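Local coordinates for Alr1010 protein (PDB 3URG), which probably binds calcium, and in this crystal carries a sodium ion and an aromatic thiol derived from Ellman's reagent, at residues Tyr53-Lys67 with Glu80-Cys94. Residues are numbered along the deposited sequence; the frame is centred on the assembly and turned at random.
Sequences YYYLDDTLEFPFMGK and EKTVEVLGMAPDDEC. With NA (sodium ion), chain C; MNB (5-mercapto-2-nitro-benzoic acid), chain B.
Four backbone hydrogen bonds pair F64 and G66 with V85 and V83, and they illustrate how an antiparallel hairpin pays for its buried peptide groups: both residues of each hydrogen-bonded pair give their N-H and use their carbonyl. V85 N lies 2.6 Å from F64 O, whereas the return bond from F64 N to V85 O is longer, at 3.2 Å. The F64 ring folds back over V85, its CG set between backbone N and carbonyl carbon (chi1 62°), and receives V85 CB over the centre of one face.

On the N-terminal side of the cis peptide that joins F62 to P63, the F62 ring lies flat on the backbone of G87, a CH-pi contact in which G87 CA stands over the centre of one face, 3.3 Å from the ring centroid. The SD of M88 sits at the edge of this ring, a Met-aromatic contact, and the bent M88 chain brings CE to 3.9 Å from L56 CB.

Where the chains diverge, side chains and water take over the polar work. Y53 OH donates to A89 O (2.7 Å) from above the carbonyl plane, while D91 CB makes a CH-pi contact with a face of the same ring, offset toward the rim; Y53, D91 and C94 belong to the pocket of the mercaptonitrobenzoate. A water accepts from M88 N and donates to D57 OD2, which takes a second water; that one also binds sodium. The ion is held by D57 O (2.5 Å), L60 O and three waters, one of which accepts from F62 N: one carbonyl comes from the last turn of the helix and one from the first residue beyond it.

Strand 64-72 is flanked by 77-86 and 120-122, with M65 and K67 joined by backbone hydrogen bonds to I123 and E121; strand 99-104 pairs with E84 and L86, and helix 127-141 packs against L60.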
loop_
_atom_site.group_PDB
_atom_site.type_symbol
_atom_site.label_atom_id
_atom_site.label_comp_id
_atom_site.label_asym_id
_atom_site.label_seq_id
_atom_site.Cartn_x
_atom_site.Cartn_y
_atom_site.Cartn_z
ATOM N N TYR A 53 -7.774 4.368 -0.428
ATOM C CA TYR A 53 -7.414 4.580 0.972
ATOM C C TYR A 53 -8.354 3.792 1.885
ATOM O O TYR A 53 -7.908 3.050 2.765
ATOM C CB TYR A 53 -7.450 6.078 1.333
ATOM C CG TYR A 53 -6.976 6.378 2.744
ATOM C CD1 TYR A 53 -5.630 6.632 3.006
ATOM C CD2 TYR A 53 -7.866 6.404 3.811
ATOM C CE1 TYR A 53 -5.183 6.911 4.295
ATOM C CE2 TYR A 53 -7.421 6.676 5.115
ATOM C CZ TYR A 53 -6.085 6.930 5.340
ATOM O OH TYR A 53 -5.647 7.205 6.614
ATOM N N TYR A 54 -9.655 3.971 1.681
ATOM C CA TYR A 54 -10.666 3.239 2.450
ATOM C C TYR A 54 -10.611 1.737 2.211
ATOM O O TYR A 54 -10.805 0.947 3.136
ATOM C CB TYR A 54 -12.083 3.753 2.140
ATOM C CG TYR A 54 -12.369 5.138 2.716
ATOM C CD1 TYR A 54 -11.778 5.548 3.902
ATOM C CD2 TYR A 54 -13.247 6.020 2.080
ATOM C CE1 TYR A 54 -12.032 6.803 4.438
ATOM C CE2 TYR A 54 -13.514 7.279 2.613
ATOM C CZ TYR A 54 -12.905 7.662 3.793
ATOM O OH TYR A 54 -13.159 8.907 4.333
ATOM N N TYR A 55 -10.370 1.325 0.974
ATOM C CA TYR A 55 -10.291 -0.108 0.714
ATOM C C TYR A 55 -9.150 -0.735 1.531
ATOM O O TYR A 55 -9.347 -1.723 2.233
ATOM C CB TYR A 55 -10.151 -0.415 -0.782
ATOM C CG TYR A 55 -9.811 -1.869 -1.086
ATOM C CD1 TYR A 55 -10.788 -2.867 -1.063
ATOM C CD2 TYR A 55 -8.512 -2.236 -1.409
ATOM C CE1 TYR A 55 -10.469 -4.197 -1.354
ATOM C CE2 TYR A 55 -8.187 -3.554 -1.701
ATOM C CZ TYR A 55 -9.160 -4.524 -1.673
ATOM O OH TYR A 55 -8.794 -5.825 -1.968
ATOM N N LEU A 56 -7.977 -0.149 1.459
ATOM C CA LEU A 56 -6.825 -0.669 2.143
ATOM C C LEU A 56 -6.996 -0.636 3.652
ATOM O O LEU A 56 -6.706 -1.583 4.337
ATOM C CB LEU A 56 -5.589 0.090 1.719
ATOM C CG LEU A 56 -5.067 -0.166 0.321
ATOM C CD1 LEU A 56 -4.005 0.742 -0.041
ATOM C CD2 LEU A 56 -4.650 -1.546 0.122
ATOM N N ASP A 57 -7.538 0.453 4.136
ATOM C CA ASP A 57 -7.829 0.594 5.551
ATOM C C ASP A 57 -8.810 -0.464 6.005
ATOM O O ASP A 57 -8.732 -0.929 7.125
ATOM C CB ASP A 57 -8.414 1.961 5.876
ATOM C CG ASP A 57 -8.315 2.295 7.359
ATOM O OD1 ASP A 57 -9.096 3.147 7.834
ATOM O OD2 ASP A 57 -7.452 1.708 8.048
ATOM N N ASP A 58 -9.756 -0.815 5.146
ATOM C CA ASP A 58 -10.752 -1.820 5.484
ATOM C C ASP A 58 -10.248 -3.254 5.377
ATOM O O ASP A 58 -10.679 -4.118 6.131
ATOM C CB ASP A 58 -11.956 -1.669 4.567
ATOM C CG ASP A 58 -13.194 -1.265 5.314
ATOM O OD1 ASP A 58 -13.807 -2.151 5.955
ATOM O OD2 ASP A 58 -13.540 -0.064 5.271
ATOM N N THR A 59 -9.346 -3.498 4.433
ATOM C CA THR A 59 -8.999 -4.857 4.033
ATOM C C THR A 59 -7.693 -5.377 4.662
ATOM O O THR A 59 -7.572 -6.562 4.950
ATOM C CB THR A 59 -8.923 -4.949 2.507
ATOM O OG1 THR A 59 -10.083 -4.311 1.942
ATOM C CG2 THR A 59 -8.852 -6.415 2.031
ATOM N N LEU A 60 -6.718 -4.496 4.862
ATOM C CA LEU A 60 -5.481 -4.883 5.539
ATOM C C LEU A 60 -5.822 -5.177 6.994
ATOM O O LEU A 60 -6.537 -4.424 7.607
ATOM C CB LEU A 60 -4.456 -3.752 5.464
ATOM C CG LEU A 60 -4.011 -3.328 4.065
ATOM C CD1 LEU A 60 -3.072 -2.111 4.127
ATOM C CD2 LEU A 60 -3.345 -4.496 3.340
ATOM N N GLU A 61 -5.330 -6.270 7.559
ATOM C CA GLU A 61 -5.615 -6.543 8.969
ATOM C C GLU A 61 -4.501 -6.059 9.893
ATOM O O GLU A 61 -3.506 -6.741 10.061
ATOM C CB GLU A 61 -5.879 -8.034 9.184
ATOM C CG GLU A 61 -7.255 -8.473 8.698
ATOM C CD GLU A 61 -8.386 -7.749 9.423
ATOM O OE1 GLU A 61 -8.280 -7.548 10.657
ATOM O OE2 GLU A 61 -9.379 -7.380 8.757
ATOM N N PHE A 62 -4.672 -4.880 10.488
ATOM C CA PHE A 62 -3.644 -4.311 11.363
ATOM C C PHE A 62 -3.757 -4.843 12.804
ATOM O O PHE A 62 -4.857 -5.089 13.287
ATOM C CB PHE A 62 -3.747 -2.787 11.400
ATOM C CG PHE A 62 -3.693 -2.133 10.052
ATOM C CD1 PHE A 62 -2.520 -2.120 9.319
ATOM C CD2 PHE A 62 -4.807 -1.491 9.540
ATOM C CE1 PHE A 62 -2.466 -1.495 8.080
ATOM C CE2 PHE A 62 -4.760 -0.866 8.300
ATOM C CZ PHE A 62 -3.590 -0.873 7.573
ATOM N N PRO A 63 -2.620 -4.997 13.497
ATOM C CA PRO A 63 -1.282 -4.717 12.986
ATOM C C PRO A 63 -0.707 -5.973 12.379
ATOM O O PRO A 63 -1.163 -7.055 12.684
ATOM C CB PRO A 63 -0.486 -4.374 14.256
ATOM C CG PRO A 63 -1.348 -4.872 15.430
ATOM C CD PRO A 63 -2.577 -5.506 14.878
ATOM N N PHE A 64 0.279 -5.835 11.507
ATOM C CA PHE A 64 0.966 -7.006 10.990
ATOM C C PHE A 64 2.441 -6.672 10.851
ATOM O O PHE A 64 2.832 -5.505 10.910
ATOM C CB PHE A 64 0.345 -7.509 9.665
ATOM C CG PHE A 64 0.422 -6.517 8.522
ATOM C CD1 PHE A 64 1.528 -6.481 7.685
ATOM C CD2 PHE A 64 -0.632 -5.650 8.268
ATOM C CE1 PHE A 64 1.593 -5.578 6.627
ATOM C CE2 PHE A 64 -0.581 -4.754 7.217
ATOM C CZ PHE A 64 0.535 -4.716 6.396
ATOM N N MET A 65 3.273 -7.685 10.691
ATOM C CA MET A 65 4.691 -7.404 10.546
ATOM C C MET A 65 5.150 -7.397 9.097
ATOM O O MET A 65 4.606 -8.106 8.253
ATOM C CB MET A 65 5.505 -8.366 11.392
ATOM C CG MET A 65 5.486 -7.958 12.850
ATOM S SD MET A 65 6.063 -9.267 13.881
ATOM C CE MET A 65 5.046 -10.619 13.288
ATOM N N GLY A 66 6.151 -6.577 8.813
ATOM C CA GLY A 66 6.692 -6.500 7.475
ATOM C C GLY A 66 8.144 -6.075 7.451
ATOM O O GLY A 66 8.670 -5.567 8.447
ATOM N N LYS A 67 8.795 -6.316 6.315
ATOM C CA LYS A 67 10.134 -5.801 6.063
ATOM C C LYS A 67 9.959 -4.518 5.276
ATOM O O LYS A 67 9.381 -4.529 4.185
ATOM C CB LYS A 67 10.944 -6.787 5.219
ATOM C CG LYS A 67 11.194 -8.149 5.839
ATOM C CD LYS A 67 12.172 -8.935 4.976
ATOM C CE LYS A 67 11.737 -10.381 4.784
ATOM N NZ LYS A 67 11.871 -11.191 6.027
ATOM N N GLU A 80 16.894 -2.119 5.543
ATOM C CA GLU A 80 15.743 -3.010 5.591
ATOM C C GLU A 80 15.318 -3.235 7.042
ATOM O O GLU A 80 15.955 -3.993 7.772
ATOM C CB GLU A 80 16.058 -4.333 4.894
ATOM C CG GLU A 80 14.884 -5.300 4.851
ATOM C CD GLU A 80 15.139 -6.482 3.935
ATOM O OE1 GLU A 80 14.825 -7.626 4.330
ATOM O OE2 GLU A 80 15.662 -6.266 2.820
ATOM N N LYS A 81 14.246 -2.562 7.451
ATOM C CA LYS A 81 13.801 -2.580 8.842
ATOM C C LYS A 81 12.657 -3.577 9.043
ATOM O O LYS A 81 11.803 -3.735 8.170
ATOM C CB LYS A 81 13.318 -1.189 9.273
ATOM C CG LYS A 81 14.368 -0.261 9.883
ATOM C CD LYS A 81 13.698 0.964 10.503
ATOM C CE LYS A 81 14.420 1.431 11.775
ATOM N NZ LYS A 81 14.557 0.330 12.792
ATOM N N THR A 82 12.631 -4.226 10.202
ATOM C CA THR A 82 11.531 -5.128 10.546
ATOM C C THR A 82 10.594 -4.426 11.506
ATOM O O THR A 82 10.974 -4.078 12.624
ATOM C CB THR A 82 12.032 -6.457 11.149
ATOM O OG1 THR A 82 12.670 -7.225 10.124
ATOM C CG2 THR A 82 10.855 -7.259 11.706
ATOM N N VAL A 83 9.358 -4.208 11.074
ATOM C CA VAL A 83 8.490 -3.294 11.799
ATOM C C VAL A 83 7.109 -3.867 11.967
ATOM O O VAL A 83 6.748 -4.823 11.291
ATOM C CB VAL A 83 8.367 -1.946 11.062
ATOM C CG1 VAL A 83 9.747 -1.322 10.868
ATOM C CG2 VAL A 83 7.675 -2.126 9.703
ATOM N N GLU A 84 6.338 -3.279 12.874
ATOM C CA GLU A 84 4.908 -3.544 12.912
ATOM C C GLU A 84 4.223 -2.491 12.066
ATOM O O GLU A 84 4.471 -1.297 12.226
ATOM C CB GLU A 84 4.362 -3.464 14.335
ATOM C CG GLU A 84 4.641 -4.681 15.191
ATOM C CD GLU A 84 3.972 -4.588 16.555
ATOM O OE1 GLU A 84 2.785 -4.204 16.622
ATOM O OE2 GLU A 84 4.637 -4.899 17.560
ATOM N N VAL A 85 3.374 -2.932 11.148
ATOM C CA VAL A 85 2.579 -2.006 10.371
ATOM C C VAL A 85 1.290 -1.747 11.151
ATOM O O VAL A 85 0.483 -2.659 11.348
ATOM C CB VAL A 85 2.263 -2.583 8.998
ATOM C CG1 VAL A 85 1.553 -1.551 8.151
ATOM C CG2 VAL A 85 3.546 -3.068 8.327
ATOM N N LEU A 86 1.117 -0.505 11.594
ATOM C CA LEU A 86 0.082 -0.147 12.569
ATOM C C LEU A 86 -1.255 0.258 11.950
ATOM O O LEU A 86 -2.306 0.114 12.574
ATOM C CB LEU A 86 0.581 0.995 13.454
ATOM C CG LEU A 86 1.451 0.666 14.678
ATOM C CD1 LEU A 86 2.058 -0.735 14.629
ATOM C CD2 LEU A 86 2.516 1.726 14.861
ATOM N N GLY A 87 -1.217 0.788 10.736
ATOM C CA GLY A 87 -2.431 1.262 10.091
ATOM C C GLY A 87 -2.080 2.171 8.931
ATOM O O GLY A 87 -0.899 2.357 8.631
ATOM N N MET A 88 -3.094 2.717 8.264
ATOM C CA MET A 88 -2.861 3.691 7.215
ATOM C C MET A 88 -2.289 4.933 7.867
ATOM O O MET A 88 -2.645 5.264 8.997
ATOM C CB MET A 88 -4.161 4.047 6.490
ATOM C CG MET A 88 -4.878 2.846 5.877
ATOM S SD MET A 88 -3.808 1.922 4.752
ATOM C CE MET A 88 -3.640 3.044 3.365
ATOM N N ALA A 89 -1.440 5.635 7.175
ATOM C CA ALA A 89 -0.969 6.887 7.660
ATOM C C ALA A 89 -2.113 7.844 7.572
ATOM O O ALA A 89 -2.953 7.710 6.744
ATOM C CB ALA A 89 0.142 7.347 6.849
ATOM N N PRO A 90 -2.101 8.875 8.382
ATOM C CA PRO A 90 -3.144 9.865 8.259
ATOM C C PRO A 90 -3.088 10.404 6.853
ATOM O O PRO A 90 -2.085 10.364 6.194
ATOM C CB PRO A 90 -2.710 10.934 9.245
ATOM C CG PRO A 90 -1.278 10.677 9.486
ATOM C CD PRO A 90 -1.137 9.239 9.428
ATOM N N ASP A 91 -4.233 10.806 6.366
ATOM C CA ASP A 91 -4.478 10.931 4.930
ATOM C C ASP A 91 -3.935 12.218 4.300
ATOM O O ASP A 91 -4.475 12.700 3.302
ATOM C CB ASP A 91 -5.967 10.716 4.584
ATOM C CG ASP A 91 -6.900 11.687 5.305
ATOM O OD1 ASP A 91 -6.414 12.623 5.981
ATOM O OD2 ASP A 91 -8.136 11.507 5.183
ATOM N N ASP A 92 -2.856 12.761 4.859
ATOM C CA ASP A 92 -2.323 14.032 4.357
ATOM C C ASP A 92 -1.696 13.954 2.958
ATOM O O ASP A 92 -1.756 14.921 2.199
ATOM C CB ASP A 92 -1.361 14.686 5.360
ATOM C CG ASP A 92 -0.435 13.689 6.025
ATOM O OD1 ASP A 92 -0.663 13.378 7.216
ATOM O OD2 ASP A 92 0.523 13.225 5.365
ATOM N N GLU A 93 -1.111 12.811 2.611
ATOM C CA GLU A 93 -0.468 12.661 1.305
ATOM C C GLU A 93 -1.219 11.655 0.424
ATOM O O GLU A 93 -0.670 11.089 -0.526
ATOM C CB GLU A 93 0.999 12.260 1.476
ATOM C CG GLU A 93 1.801 13.225 2.353
ATOM N N CYS A 94 -2.492 11.458 0.751
ATOM C CA CYS A 94 -3.331 10.477 0.077
ATOM C C CYS A 94 -3.342 10.611 -1.445
ATOM O O CYS A 94 -3.368 9.608 -2.154
ATOM C CB CYS A 94 -4.760 10.567 0.605
ATOM S SG CYS A 94 -5.866 9.369 -0.145
HETATM NA NA NA C . -7.996 -2.674 8.806
HETATM C C6 MNB B . -8.955 12.311 1.888
HETATM C C1 MNB B . -9.546 13.468 1.496
HETATM C C2 MNB B . -9.874 13.646 0.112
HETATM C C3 MNB B . -9.569 12.608 -0.826
HETATM C C4 MNB B . -8.953 11.415 -0.411
HETATM C C5 MNB B . -8.647 11.252 0.906
HETATM S S5 MNB B . -7.902 9.768 1.465
HETATM C C10 MNB B . -9.803 14.477 2.574
HETATM O O12 MNB B . -10.262 15.572 2.331
HETATM O O11 MNB B . -9.409 14.208 3.863
HETATM N N7 MNB B . -10.497 14.822 -0.430
HETATM O O9 MNB B . -10.711 14.896 -1.709
HETATM O O8 MNB B . -10.921 15.781 0.326
HETATM O O HOH W 1 -5.508 2.946 9.958
HETATM O O HOH W 2 -8.399 -0.200 10.166
HETATM O O HOH W 3 -10.436 -3.934 8.957
HETATM O O HOH W 4 -7.372 -3.720 11.275
#